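Local coordinates for cytochrome C-type biogenesis protein ccmF (Thermus thermophilus, PDB 6ZMQ) that acts as a membrane-bound heme lyase of cytochrome c maturation, binding heme b and probably helping to join heme to apocytochrome c, at residues A[119-124]-A[199-204]; A[129-134]-A[139-144]; A[143-148]-A[203-208]. One frame throughout, in Å; residues are numbered along the deposited sequence.

Contact 1 of 3, residues A[119-124]-A[199-204]. With PTY (phosphatidylethanolamine), chain F.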
loop_
_atom_site.group_PDB
_atom_site.type_symbol
_atom_site.label_atom_id
_atom_site.label_comp_id
_atom_site.label_asym_id
_atom_site.label_seq_id
_atom_site.Cartn_x
_atom_site.Cartn_y
_atom_site.Cartn_z
ATOM N N LEU A 119 11.773 2.396 13.653
ATOM C CA LEU A 119 12.074 1.048 14.138
ATOM C C LEU A 119 12.100 0.026 13.010
ATOM O O LEU A 119 12.997 -0.824 12.958
ATOM C CB LEU A 119 11.065 0.618 15.206
ATOM C CG LEU A 119 11.423 -0.726 15.835
ATOM C CD1 LEU A 119 11.310 -0.556 17.261
ATOM C CD2 LEU A 119 10.502 -1.892 15.433
ATOM N N LEU A 120 11.111 0.069 12.118
ATOM C CA LEU A 120 11.101 -0.868 11.002
ATOM C C LEU A 120 12.204 -0.550 9.999
ATOM O O LEU A 120 12.734 -1.477 9.364
ATOM C CB LEU A 120 9.716 -0.875 10.349
ATOM C CG LEU A 120 8.576 -1.395 11.237
ATOM C CD1 LEU A 120 7.287 -1.601 10.453
ATOM C CD2 LEU A 120 8.967 -2.677 11.983
ATOM N N GLN A 121 12.615 0.726 9.921
ATOM C CA GLN A 121 13.828 1.096 9.195
ATOM C C GLN A 121 15.071 0.451 9.800
ATOM O O GLN A 121 15.902 -0.110 9.072
ATOM C CB GLN A 121 13.993 2.613 9.184
ATOM C CG GLN A 121 13.754 3.246 7.838
ATOM C CD GLN A 121 14.884 2.993 6.874
ATOM O OE1 GLN A 121 16.019 2.705 7.264
ATOM N NE2 GLN A 121 14.590 3.131 5.597
ATOM N N THR A 122 15.210 0.525 11.133
ATOM C CA THR A 122 16.378 -0.052 11.794
ATOM C C THR A 122 16.389 -1.575 11.703
ATOM O O THR A 122 17.462 -2.183 11.584
ATOM C CB THR A 122 16.447 0.377 13.258
ATOM O OG1 THR A 122 15.207 0.092 13.908
ATOM C CG2 THR A 122 16.824 1.854 13.429
ATOM N N LEU A 123 15.205 -2.204 11.758
ATOM C CA LEU A 123 15.118 -3.657 11.609
ATOM C C LEU A 123 15.525 -4.092 10.205
ATOM O O LEU A 123 16.275 -5.063 10.040
ATOM C CB LEU A 123 13.702 -4.150 11.931
ATOM C CG LEU A 123 13.290 -5.525 11.361
ATOM C CD1 LEU A 123 13.877 -6.676 12.184
ATOM C CD2 LEU A 123 11.779 -5.675 11.223
ATOM N N TYR A 124 15.055 -3.367 9.180
ATOM C CA TYR A 124 15.389 -3.727 7.805
ATOM C C TYR A 124 16.862 -3.457 7.500
ATOM O O TYR A 124 17.500 -4.215 6.753
ATOM C CB TYR A 124 14.476 -2.969 6.844
ATOM C CG TYR A 124 13.225 -3.743 6.465
ATOM C CD1 TYR A 124 12.352 -4.214 7.451
ATOM C CD2 TYR A 124 12.898 -3.980 5.129
ATOM C CE1 TYR A 124 11.195 -4.903 7.118
ATOM C CE2 TYR A 124 11.740 -4.688 4.791
ATOM C CZ TYR A 124 10.894 -5.131 5.791
ATOM O OH TYR A 124 9.747 -5.826 5.478
ATOM N N GLY A 199 11.018 -1.821 2.864
ATOM C CA GLY A 199 11.429 -2.740 1.815
ATOM C C GLY A 199 12.027 -2.013 0.631
ATOM O O GLY A 199 13.198 -2.219 0.309
ATOM N N LEU A 200 11.320 -0.992 0.129
ATOM C CA LEU A 200 11.847 -0.198 -0.980
ATOM C C LEU A 200 13.002 0.705 -0.549
ATOM O O LEU A 200 13.592 1.382 -1.403
ATOM C CB LEU A 200 10.737 0.629 -1.634
ATOM C CG LEU A 200 9.865 -0.049 -2.696
ATOM C CD1 LEU A 200 9.211 1.015 -3.547
ATOM C CD2 LEU A 200 10.659 -1.018 -3.581
ATOM N N SER A 201 13.325 0.758 0.756
ATOM C CA SER A 201 14.539 1.439 1.184
ATOM C C SER A 201 15.780 0.738 0.661
ATOM O O SER A 201 16.674 1.381 0.093
ATOM C CB SER A 201 14.584 1.530 2.702
ATOM O OG SER A 201 15.084 0.340 3.277
ATOM N N VAL A 202 15.855 -0.586 0.821
ATOM C CA VAL A 202 17.145 -1.275 0.671
ATOM C C VAL A 202 17.586 -1.480 -0.783
ATOM O O VAL A 202 18.787 -1.334 -1.050
ATOM C CB VAL A 202 17.203 -2.512 1.572
ATOM C CG1 VAL A 202 15.968 -3.341 1.468
ATOM C CG2 VAL A 202 18.432 -3.415 1.333
ATOM N N PRO A 203 16.700 -1.739 -1.770
ATOM C CA PRO A 203 17.120 -1.568 -3.182
ATOM C C PRO A 203 17.599 -0.175 -3.558
ATOM O O PRO A 203 18.634 -0.080 -4.241
ATOM C CB PRO A 203 15.843 -1.932 -3.966
ATOM C CG PRO A 203 14.782 -2.118 -2.904
ATOM C CD PRO A 203 15.559 -2.654 -1.779
ATOM N N TYR A 204 16.892 0.881 -3.099
ATOM C CA TYR A 204 17.263 2.271 -3.392
ATOM C C TYR A 204 18.672 2.575 -2.925
ATOM O O TYR A 204 19.462 3.163 -3.676
ATOM C CB TYR A 204 16.292 3.249 -2.712
ATOM C CG TYR A 204 16.783 4.699 -2.669
ATOM C CD1 TYR A 204 16.672 5.514 -3.793
ATOM C CD2 TYR A 204 17.334 5.260 -1.501
ATOM C CE1 TYR A 204 17.103 6.828 -3.773
ATOM C CE2 TYR A 204 17.780 6.576 -1.480
ATOM C CZ TYR A 204 17.660 7.350 -2.621
ATOM O OH TYR A 204 18.078 8.663 -2.622
HETATM C C1 PTY F . 14.527 -10.296 2.972
HETATM C C2 PTY F . 18.347 -12.051 -3.248
HETATM C C3 PTY F . 18.697 -12.454 -1.815
HETATM O O4 PTY F . 13.942 -9.579 4.021
HETATM C C5 PTY F . 15.972 -12.311 2.466
HETATM C C6 PTY F . 15.256 -11.502 3.556
HETATM O O7 PTY F . 14.282 -12.311 4.160
HETATM C C8 PTY F . 14.545 -12.799 5.450
HETATM O O10 PTY F . 15.601 -13.272 5.713
HETATM C C11 PTY F . 13.450 -12.730 6.520
HETATM C C12 PTY F . 14.034 -13.059 7.896
HETATM C C13 PTY F . 12.978 -12.964 9.002
HETATM C C14 PTY F . 11.858 -13.981 8.770
HETATM C C15 PTY F . 11.036 -14.173 10.046
HETATM C C16 PTY F . 9.636 -14.644 9.650
HETATM C C17 PTY F . 8.600 -14.237 10.702
HETATM C C18 PTY F . 7.648 -13.121 10.242
HETATM C C19 PTY F . 7.300 -13.165 8.750
HETATM C C20 PTY F . 5.822 -12.833 8.519
HETATM C C21 PTY F . 5.520 -11.361 8.819
HETATM C C22 PTY F . 4.031 -11.092 8.568
HETATM C C23 PTY F . 3.758 -9.624 8.226
HETATM C C24 PTY F . 3.068 -8.939 9.414
HETATM C C25 PTY F . 1.854 -8.135 8.938
HETATM C C26 PTY F . 1.022 -7.662 10.132
HETATM C C27 PTY F . -0.428 -7.454 9.698
HETATM C C28 PTY F . -1.335 -7.681 10.906
HETATM C C29 PTY F . -2.665 -8.283 10.464
HETATM C C30 PTY F . 12.717 -8.969 3.726
HETATM C C31 PTY F . 11.861 -8.378 4.849
HETATM O O30 PTY F . 12.345 -8.891 2.602
HETATM C C32 PTY F . 11.532 -9.375 5.961
HETATM C C33 PTY F . 10.510 -8.732 6.901
HETATM C C34 PTY F . 9.383 -9.716 7.218
HETATM C C35 PTY F . 8.098 -8.925 7.455
HETATM C C36 PTY F . 8.247 -8.093 8.732
HETATM C C37 PTY F . 6.888 -7.921 9.422
HETATM C C38 PTY F . 7.021 -7.102 10.710
HETATM C C39 PTY F . 5.662 -6.847 11.364
HETATM C C40 PTY F . 5.802 -6.897 12.884
HETATM C C41 PTY F . 4.431 -6.818 13.554
HETATM C C42 PTY F . 3.879 -8.231 13.720
HETATM C C43 PTY F . 3.732 -8.533 15.209
HETATM C C44 PTY F . 2.648 -9.595 15.369
HETATM P P1 PTY F . 17.914 -12.284 0.688
HETATM O O11 PTY F . 17.669 -12.092 -0.932
HETATM O O12 PTY F . 19.268 -11.711 1.034
HETATM O O13 PTY F . 17.951 -13.760 1.004
HETATM O O14 PTY F . 16.721 -11.530 1.565
HETATM N N1 PTY F . 19.268 -12.700 -4.164
#

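Contact 2 of 3, residues A[129-134]-A[139-144]. With PTY (phosphatidylethanolamine), chain E.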
loop_
_atom_site.group_PDB
_atom_site.type_symbol
_atom_site.label_atom_id
_atom_site.label_comp_id
_atom_site.label_asym_id
_atom_site.label_seq_id
_atom_site.Cartn_x
_atom_site.Cartn_y
_atom_site.Cartn_z
ATOM N N SER A 129 22.169 -5.808 6.970
ATOM C CA SER A 129 23.537 -5.560 7.405
ATOM C C SER A 129 24.423 -6.795 7.331
ATOM O O SER A 129 25.643 -6.652 7.197
ATOM C CB SER A 129 23.547 -5.030 8.824
ATOM O OG SER A 129 23.858 -6.075 9.727
ATOM N N ARG A 130 23.846 -7.998 7.393
ATOM C CA ARG A 130 24.558 -9.246 7.123
ATOM C C ARG A 130 24.660 -9.563 5.629
ATOM O O ARG A 130 24.582 -10.737 5.253
ATOM C CB ARG A 130 23.903 -10.415 7.864
ATOM C CG ARG A 130 22.392 -10.468 7.782
ATOM C CD ARG A 130 21.871 -11.696 8.511
ATOM N NE ARG A 130 21.409 -12.712 7.571
ATOM C CZ ARG A 130 20.868 -13.870 7.929
ATOM N NH1 ARG A 130 20.710 -14.163 9.212
ATOM N NH2 ARG A 130 20.475 -14.733 7.005
ATOM N N LYS A 131 24.776 -8.532 4.795
ATOM C CA LYS A 131 24.930 -8.645 3.358
ATOM C C LYS A 131 26.198 -9.417 2.987
ATOM O O LYS A 131 27.216 -9.338 3.682
ATOM C CB LYS A 131 24.980 -7.235 2.770
ATOM C CG LYS A 131 25.930 -6.324 3.575
ATOM C CD LYS A 131 26.227 -4.984 2.928
ATOM C CE LYS A 131 26.458 -3.919 3.993
ATOM N NZ LYS A 131 25.464 -4.006 5.077
ATOM N N PRO A 132 26.139 -10.218 1.925
ATOM C CA PRO A 132 27.362 -10.690 1.252
ATOM C C PRO A 132 27.807 -9.734 0.144
ATOM O O PRO A 132 27.803 -10.070 -1.049
ATOM C CB PRO A 132 26.924 -12.061 0.728
ATOM C CG PRO A 132 25.470 -11.855 0.405
ATOM C CD PRO A 132 24.974 -11.055 1.578
ATOM N N LEU A 133 28.203 -8.522 0.533
ATOM C CA LEU A 133 28.467 -7.458 -0.426
ATOM C C LEU A 133 29.869 -6.881 -0.256
ATOM O O LEU A 133 30.362 -6.722 0.867
ATOM C CB LEU A 133 27.385 -6.375 -0.308
ATOM C CG LEU A 133 27.381 -5.233 -1.314
ATOM C CD1 LEU A 133 26.707 -5.755 -2.537
ATOM C CD2 LEU A 133 26.564 -4.074 -0.771
ATOM N N ASP A 134 30.493 -6.580 -1.399
ATOM C CA ASP A 134 31.859 -6.076 -1.469
ATOM C C ASP A 134 31.948 -4.666 -0.868
ATOM O O ASP A 134 30.983 -3.903 -0.956
ATOM C CB ASP A 134 32.321 -6.142 -2.941
ATOM C CG ASP A 134 31.423 -5.367 -3.892
ATOM O OD1 ASP A 134 31.447 -4.119 -3.876
ATOM O OD2 ASP A 134 30.686 -6.011 -4.673
ATOM N N SER A 139 29.867 0.001 2.285
ATOM C CA SER A 139 29.998 1.271 2.993
ATOM C C SER A 139 28.977 2.289 2.502
ATOM O O SER A 139 28.406 3.042 3.304
ATOM C CB SER A 139 31.408 1.824 2.812
ATOM O OG SER A 139 31.524 2.520 1.582
ATOM N N LEU A 140 28.687 2.292 1.195
ATOM C CA LEU A 140 27.720 3.289 0.743
ATOM C C LEU A 140 26.259 2.924 1.024
ATOM O O LEU A 140 25.462 3.849 1.269
ATOM C CB LEU A 140 27.919 3.614 -0.734
ATOM C CG LEU A 140 28.632 4.965 -0.939
ATOM C CD1 LEU A 140 28.437 5.463 -2.323
ATOM C CD2 LEU A 140 28.198 6.066 0.051
ATOM N N VAL A 141 25.875 1.627 1.021
ATOM C CA VAL A 141 24.504 1.284 1.426
ATOM C C VAL A 141 24.305 1.591 2.905
ATOM O O VAL A 141 23.239 2.091 3.297
ATOM C CB VAL A 141 24.099 -0.181 1.103
ATOM C CG1 VAL A 141 23.984 -0.427 -0.369
ATOM C CG2 VAL A 141 24.932 -1.265 1.798
ATOM N N LEU A 142 25.356 1.395 3.729
ATOM C CA LEU A 142 25.243 1.775 5.132
ATOM C C LEU A 142 25.157 3.283 5.303
ATOM O O LEU A 142 24.383 3.746 6.145
ATOM C CB LEU A 142 26.393 1.178 5.949
ATOM C CG LEU A 142 26.407 -0.352 6.090
ATOM C CD1 LEU A 142 27.277 -0.779 7.234
ATOM C CD2 LEU A 142 24.996 -0.891 6.306
ATOM N N ALA A 143 25.879 4.052 4.465
ATOM C CA ALA A 143 25.826 5.516 4.535
ATOM C C ALA A 143 24.420 6.063 4.274
ATOM O O ALA A 143 23.895 6.852 5.073
ATOM C CB ALA A 143 26.817 6.119 3.549
ATOM N N VAL A 144 23.759 5.585 3.211
ATOM C CA VAL A 144 22.431 6.130 2.902
ATOM C C VAL A 144 21.359 5.581 3.867
ATOM O O VAL A 144 20.444 6.320 4.276
ATOM C CB VAL A 144 22.087 5.897 1.415
ATOM C CG1 VAL A 144 22.293 4.488 1.059
ATOM C CG2 VAL A 144 20.664 6.353 1.041
HETATM C C1 PTY E . 11.984 24.869 11.168
HETATM C C2 PTY E . 7.573 30.498 11.472
HETATM C C3 PTY E . 7.509 29.267 10.567
HETATM O O4 PTY E . 11.666 23.900 12.125
HETATM C C5 PTY E . 9.897 24.980 9.742
HETATM C C6 PTY E . 11.380 24.565 9.792
HETATM O O7 PTY E . 11.564 23.208 9.425
HETATM C C8 PTY E . 12.665 22.938 8.572
HETATM O O10 PTY E . 13.411 23.813 8.288
HETATM C C11 PTY E . 12.920 21.533 7.991
HETATM C C12 PTY E . 14.270 21.426 7.247
HETATM C C13 PTY E . 14.299 20.294 6.198
HETATM C C14 PTY E . 15.596 19.467 6.208
HETATM C C15 PTY E . 15.352 18.004 5.802
HETATM C C16 PTY E . 16.560 17.355 5.103
HETATM C C17 PTY E . 17.037 16.115 5.879
HETATM C C18 PTY E . 17.698 15.055 4.986
HETATM C C19 PTY E . 18.343 13.959 5.844
HETATM C C20 PTY E . 19.295 13.095 5.005
HETATM C C21 PTY E . 20.344 12.413 5.892
HETATM C C22 PTY E . 21.722 12.419 5.217
HETATM C C23 PTY E . 21.848 11.261 4.221
HETATM C C24 PTY E . 23.274 11.187 3.660
HETATM C C25 PTY E . 23.496 9.917 2.834
HETATM C C26 PTY E . 23.845 10.283 1.389
HETATM C C27 PTY E . 24.880 9.314 0.820
HETATM C C28 PTY E . 24.821 9.389 -0.703
HETATM C C29 PTY E . 26.139 8.939 -1.324
HETATM C C30 PTY E . 12.623 23.828 13.146
HETATM C C31 PTY E . 13.911 23.037 12.918
HETATM O O30 PTY E . 12.445 24.391 14.176
HETATM C C32 PTY E . 13.562 21.636 12.412
HETATM C C33 PTY E . 14.805 20.891 11.921
HETATM C C34 PTY E . 14.450 19.425 11.655
HETATM C C35 PTY E . 15.664 18.682 11.091
HETATM C C36 PTY E . 15.604 17.194 11.440
HETATM C C37 PTY E . 17.023 16.632 11.522
HETATM C C38 PTY E . 17.202 15.526 10.481
HETATM C C39 PTY E . 18.664 15.083 10.394
HETATM C C40 PTY E . 19.291 15.639 9.116
HETATM C C41 PTY E . 20.629 14.963 8.816
HETATM C C42 PTY E . 21.769 15.764 9.444
HETATM C C43 PTY E . 23.072 15.454 8.713
HETATM C C44 PTY E . 23.909 14.526 9.586
HETATM P P1 PTY E . 9.451 27.510 10.492
HETATM O O11 PTY E . 8.118 28.176 11.202
HETATM O O12 PTY E . 9.432 27.818 9.014
HETATM O O13 PTY E . 10.668 28.164 11.097
HETATM O O14 PTY E . 9.535 25.878 10.765
HETATM N N1 PTY E . 8.267 31.568 10.778
#

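Contact 3 of 3, residues A[143-148]-A[203-208]. With PTY (phosphatidylethanolamine), chain E.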
loop_
_atom_site.group_PDB
_atom_site.type_symbol
_atom_site.label_atom_id
_atom_site.label_comp_id
_atom_site.label_asym_id
_atom_site.label_seq_id
_atom_site.Cartn_x
_atom_site.Cartn_y
_atom_site.Cartn_z
ATOM N N ALA A 143 25.879 4.052 4.465
ATOM C CA ALA A 143 25.826 5.516 4.535
ATOM C C ALA A 143 24.420 6.063 4.274
ATOM O O ALA A 143 23.895 6.852 5.073
ATOM C CB ALA A 143 26.817 6.119 3.549
ATOM N N VAL A 144 23.759 5.585 3.211
ATOM C CA VAL A 144 22.431 6.130 2.902
ATOM C C VAL A 144 21.359 5.581 3.867
ATOM O O VAL A 144 20.444 6.320 4.276
ATOM C CB VAL A 144 22.087 5.897 1.415
ATOM C CG1 VAL A 144 22.293 4.488 1.059
ATOM C CG2 VAL A 144 20.664 6.353 1.041
ATOM N N LEU A 145 21.476 4.311 4.302
ATOM C CA LEU A 145 20.479 3.767 5.232
ATOM C C LEU A 145 20.610 4.369 6.636
ATOM O O LEU A 145 19.593 4.687 7.278
ATOM C CB LEU A 145 20.565 2.238 5.264
ATOM C CG LEU A 145 20.110 1.428 4.042
ATOM C CD1 LEU A 145 20.106 -0.049 4.382
ATOM C CD2 LEU A 145 18.718 1.875 3.625
ATOM N N PHE A 146 21.848 4.601 7.101
ATOM C CA PHE A 146 22.065 5.334 8.341
ATOM C C PHE A 146 21.644 6.794 8.210
ATOM O O PHE A 146 21.251 7.401 9.204
ATOM C CB PHE A 146 23.533 5.269 8.767
ATOM C CG PHE A 146 23.900 4.025 9.546
ATOM C CD1 PHE A 146 23.275 3.743 10.741
ATOM C CD2 PHE A 146 24.947 3.202 9.147
ATOM C CE1 PHE A 146 23.623 2.630 11.484
ATOM C CE2 PHE A 146 25.305 2.082 9.876
ATOM C CZ PHE A 146 24.642 1.800 11.057
ATOM N N GLY A 147 21.702 7.361 7.000
ATOM C CA GLY A 147 21.153 8.693 6.775
ATOM C C GLY A 147 19.648 8.768 6.949
ATOM O O GLY A 147 19.125 9.741 7.501
ATOM N N ILE A 148 18.932 7.754 6.440
ATOM C CA ILE A 148 17.470 7.700 6.593
ATOM C C ILE A 148 17.096 7.564 8.067
ATOM O O ILE A 148 16.179 8.238 8.566
ATOM C CB ILE A 148 16.880 6.546 5.758
ATOM C CG1 ILE A 148 17.068 6.788 4.262
ATOM C CG2 ILE A 148 15.388 6.375 6.011
ATOM C CD1 ILE A 148 16.765 5.556 3.429
ATOM N N PRO A 203 16.700 -1.739 -1.770
ATOM C CA PRO A 203 17.120 -1.568 -3.182
ATOM C C PRO A 203 17.599 -0.175 -3.558
ATOM O O PRO A 203 18.634 -0.080 -4.241
ATOM C CB PRO A 203 15.843 -1.932 -3.966
ATOM C CG PRO A 203 14.782 -2.118 -2.904
ATOM C CD PRO A 203 15.559 -2.654 -1.779
ATOM N N TYR A 204 16.892 0.881 -3.099
ATOM C CA TYR A 204 17.263 2.271 -3.392
ATOM C C TYR A 204 18.672 2.575 -2.925
ATOM O O TYR A 204 19.462 3.163 -3.676
ATOM C CB TYR A 204 16.292 3.249 -2.712
ATOM C CG TYR A 204 16.783 4.699 -2.669
ATOM C CD1 TYR A 204 16.672 5.514 -3.793
ATOM C CD2 TYR A 204 17.334 5.260 -1.501
ATOM C CE1 TYR A 204 17.103 6.828 -3.773
ATOM C CE2 TYR A 204 17.780 6.576 -1.480
ATOM C CZ TYR A 204 17.660 7.350 -2.621
ATOM O OH TYR A 204 18.078 8.663 -2.622
ATOM N N ALA A 205 18.996 2.115 -1.707
ATOM C CA ALA A 205 20.333 2.194 -1.136
ATOM C C ALA A 205 21.364 1.563 -2.050
ATOM O O ALA A 205 22.314 2.244 -2.468
ATOM C CB ALA A 205 20.333 1.494 0.224
ATOM N N TYR A 206 21.075 0.331 -2.503
ATOM C CA TYR A 206 21.936 -0.396 -3.432
ATOM C C TYR A 206 22.094 0.362 -4.739
ATOM O O TYR A 206 23.221 0.509 -5.237
ATOM C CB TYR A 206 21.365 -1.791 -3.686
ATOM C CG TYR A 206 21.869 -2.898 -2.772
ATOM C CD1 TYR A 206 21.328 -3.084 -1.506
ATOM C CD2 TYR A 206 22.846 -3.786 -3.199
ATOM C CE1 TYR A 206 21.757 -4.104 -0.677
ATOM C CE2 TYR A 206 23.280 -4.812 -2.378
ATOM C CZ TYR A 206 22.739 -4.963 -1.120
ATOM O OH TYR A 206 23.175 -5.979 -0.301
ATOM N N ALA A 207 20.998 0.995 -5.201
ATOM C CA ALA A 207 21.027 1.754 -6.445
ATOM C C ALA A 207 21.893 2.991 -6.319
ATOM O O ALA A 207 22.749 3.237 -7.179
ATOM C CB ALA A 207 19.626 2.151 -6.847
ATOM N N VAL A 208 21.778 3.706 -5.191
ATOM C CA VAL A 208 22.606 4.893 -4.988
ATOM C C VAL A 208 24.022 4.462 -4.655
ATOM O O VAL A 208 24.988 5.185 -4.949
ATOM C CB VAL A 208 21.911 5.788 -3.939
ATOM C CG1 VAL A 208 22.735 7.012 -3.554
ATOM C CG2 VAL A 208 20.580 6.262 -4.490
HETATM C C1 PTY E . 11.984 24.869 11.168
HETATM C C2 PTY E . 7.573 30.498 11.472
HETATM C C3 PTY E . 7.509 29.267 10.567
HETATM O O4 PTY E . 11.666 23.900 12.125
HETATM C C5 PTY E . 9.897 24.980 9.742
HETATM C C6 PTY E . 11.380 24.565 9.792
HETATM O O7 PTY E . 11.564 23.208 9.425
HETATM C C8 PTY E . 12.665 22.938 8.572
HETATM O O10 PTY E . 13.411 23.813 8.288
HETATM C C11 PTY E . 12.920 21.533 7.991
HETATM C C12 PTY E . 14.270 21.426 7.247
HETATM C C13 PTY E . 14.299 20.294 6.198
HETATM C C14 PTY E . 15.596 19.467 6.208
HETATM C C15 PTY E . 15.352 18.004 5.802
HETATM C C16 PTY E . 16.560 17.355 5.103
HETATM C C17 PTY E . 17.037 16.115 5.879
HETATM C C18 PTY E . 17.698 15.055 4.986
HETATM C C19 PTY E . 18.343 13.959 5.844
HETATM C C20 PTY E . 19.295 13.095 5.005
HETATM C C21 PTY E . 20.344 12.413 5.892
HETATM C C22 PTY E . 21.722 12.419 5.217
HETATM C C23 PTY E . 21.848 11.261 4.221
HETATM C C24 PTY E . 23.274 11.187 3.660
HETATM C C25 PTY E . 23.496 9.917 2.834
HETATM C C26 PTY E . 23.845 10.283 1.389
HETATM C C27 PTY E . 24.880 9.314 0.820
HETATM C C28 PTY E . 24.821 9.389 -0.703
HETATM C C29 PTY E . 26.139 8.939 -1.324
HETATM C C30 PTY E . 12.623 23.828 13.146
HETATM C C31 PTY E . 13.911 23.037 12.918
HETATM O O30 PTY E . 12.445 24.391 14.176
HETATM C C32 PTY E . 13.562 21.636 12.412
HETATM C C33 PTY E . 14.805 20.891 11.921
HETATM C C34 PTY E . 14.450 19.425 11.655
HETATM C C35 PTY E . 15.664 18.682 11.091
HETATM C C36 PTY E . 15.604 17.194 11.440
HETATM C C37 PTY E . 17.023 16.632 11.522
HETATM C C38 PTY E . 17.202 15.526 10.481
HETATM C C39 PTY E . 18.664 15.083 10.394
HETATM C C40 PTY E . 19.291 15.639 9.116
HETATM C C41 PTY E . 20.629 14.963 8.816
HETATM C C42 PTY E . 21.769 15.764 9.444
HETATM C C43 PTY E . 23.072 15.454 8.713
HETATM C C44 PTY E . 23.909 14.526 9.586
HETATM P P1 PTY E . 9.451 27.510 10.492
HETATM O O11 PTY E . 8.118 28.176 11.202
HETATM O O12 PTY E . 9.432 27.818 9.014
HETATM O O13 PTY E . 10.668 28.164 11.097
HETATM O O14 PTY E . 9.535 25.878 10.765
HETATM N N1 PTY E . 8.267 31.568 10.778
#

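Contact 1 of 3, residues A[119-124]-A[199-204]
Tyr124 leans its ring against the backbone of Gly199, bringing helix 110-129 up to helix 185-213 in the membrane-helix bundle. The touching atom is CE2, one flank of the ring, which comes within 3.5 Å of Gly199 N. Here the aromatic ring rests on bare backbone, at the N and CA of the glycine. The phenol end of the same side chain meets a bound phosphatidylethanolamine: Tyr124 OH is 3.3 Å from lipid atom C33, and CZ lies beside C31, the first methylene after the ester carbonyl of one acyl chain. The ring thus sits between a helix and a lipid. A valine in place of Tyr124 would probably leave the start of this acyl chain without its tyrosine neighbour and open a gap beside Gly199.

One turn earlier, Gln121 brings the NE2 end of its amide up to Ser201 CB. Its chain bends at CB-CG (chi2 -74°), which swings NE2 across to the serine, where it touches CB by plain van der Waals contact. Ser201 OG bonds to Val198 O, so its polar group is already engaged within its own helix. Around the pair, helix 135-157 closes over Gln121 with Ile148 and Phe152, while Phe233 of helix 224-247 and Leu195 of helix 185-213 flank Tyr124.

Contact 2 of 3, residues A[129-134]-A[139-144]
The short connection between two successive membrane helices, 110-129 and 135-157, folds back on the second of them, Lys131 resting on Val141 and Leu142, and Leu133 on Val141. Lys131 does this with the methylenes of its chain. Its CE comes to 3.8 Å from Val141 CG2, the two side chains meeting tip to tip. The last bends of the chain, with chi4 at -44°, then turn the ammonium aside, and Lys131 NZ ends 3.4 Å from Leu142 CD2 on the flank of that leucine.

The turn of NZ also brings it back to the end of the helix just left. There it makes a weak hydrogen bond of 3.4 Å to Ser129 O, and another weak one to Ala128 O. This is a helical hairpin of two consecutive membrane helices, and a positive charge beside the carbonyl-rich C-terminal end of helix 110-129 is likely to be favourable. A lysine suits the site because its methylenes can cover apolar residues while its tip finds oxygen.

Leu133 adds a purely apolar touch from further along the loop, its CD2 reaching Val141 CG2 at 4.1 Å, again tip to tip. Beta-branched Val141 therefore receives both loop residues on a single methyl. Asp134, at the N-cap position of helix 135-157, makes no capping bond with its side chain and instead forms salt bridges to Arg215 and Arg137. Elsewhere on the same helix, Leu140 CD2 lies 3.8 Å from C29, the last carbon of a phosphatidylethanolamine acyl chain.

Contact 3 of 3, residues A[143-148]-A[203-208]
Two transmembrane helices, 135-157 and 185-213, meet here through aliphatic side chains, an alanine and the ring of a tyrosine, with Val144 and Leu145 set against Tyr204 and Ala205. The axes of the short segments run in broadly opposed directions, 132° apart, and come within 9.5 Å of each other. At the nearest point the CA atoms of Val144 and Ala205 are 6.0 Å apart, an approach that suits a side chain no larger than the methyl of Ala205.

That methyl is touched by two successive residues of the neighbouring helix. Val144 CG1 touches Ala205 CB at 3.7 Å, and Leu145 CD2 arrives at 3.8 Å from the same CB. The other branch of Val144 turns to the tyrosine: CG2 stands anti to the backbone N and passes obliquely by the ring, 3.8 Å from Tyr204 CE2. One face of this ring carries Val208 CG2, a turn further along the tyrosine's own helix and displaced toward the rim. Tyr204 also stacks with Phe299, and its hydroxyl bonds to Ala336 O, so the ring reaches across to helices 288-307 and 325-345.

Helix 135-157 has lipid beside it as well. An acyl chain of phosphatidylethanolamine passes Val144 CA at 3.9 Å from its C25 and runs on past Gly147, where the lack of a side chain lets it lie directly along the backbone. The two segments themselves join by dispersion forces and fit alone, so the local fit depends on the shapes of valine, leucine, alanine and the tyrosine ring, while the polar end of Tyr204 is satisfied outside the pair.

In the fold
Contacts 1 and 3 join only buried residues, while contact 2, the outermost, includes the partly exposed Lys131. Measured from each contact's centre to the chain's centre, they step outward from about 15 Å (contact 1) through 21 Å (contact 3) to 27 Å (contact 2). Contacts 1 and 3 join helix 185-213 to helices 110-129 and 135-157 in turn, and contact 2 ties the loop between those two helices to the second. Gln121 meets Ile148, and Leu133 meets Tyr206, so the three form one continuous patch. Chemistry changes along it: contact 1 mixes aromatic, amide and bare backbone, contact 3 meets by carbon atoms alone, and contact 2 brings in a charge. One lipid borders contact 1, another contacts 2 and 3.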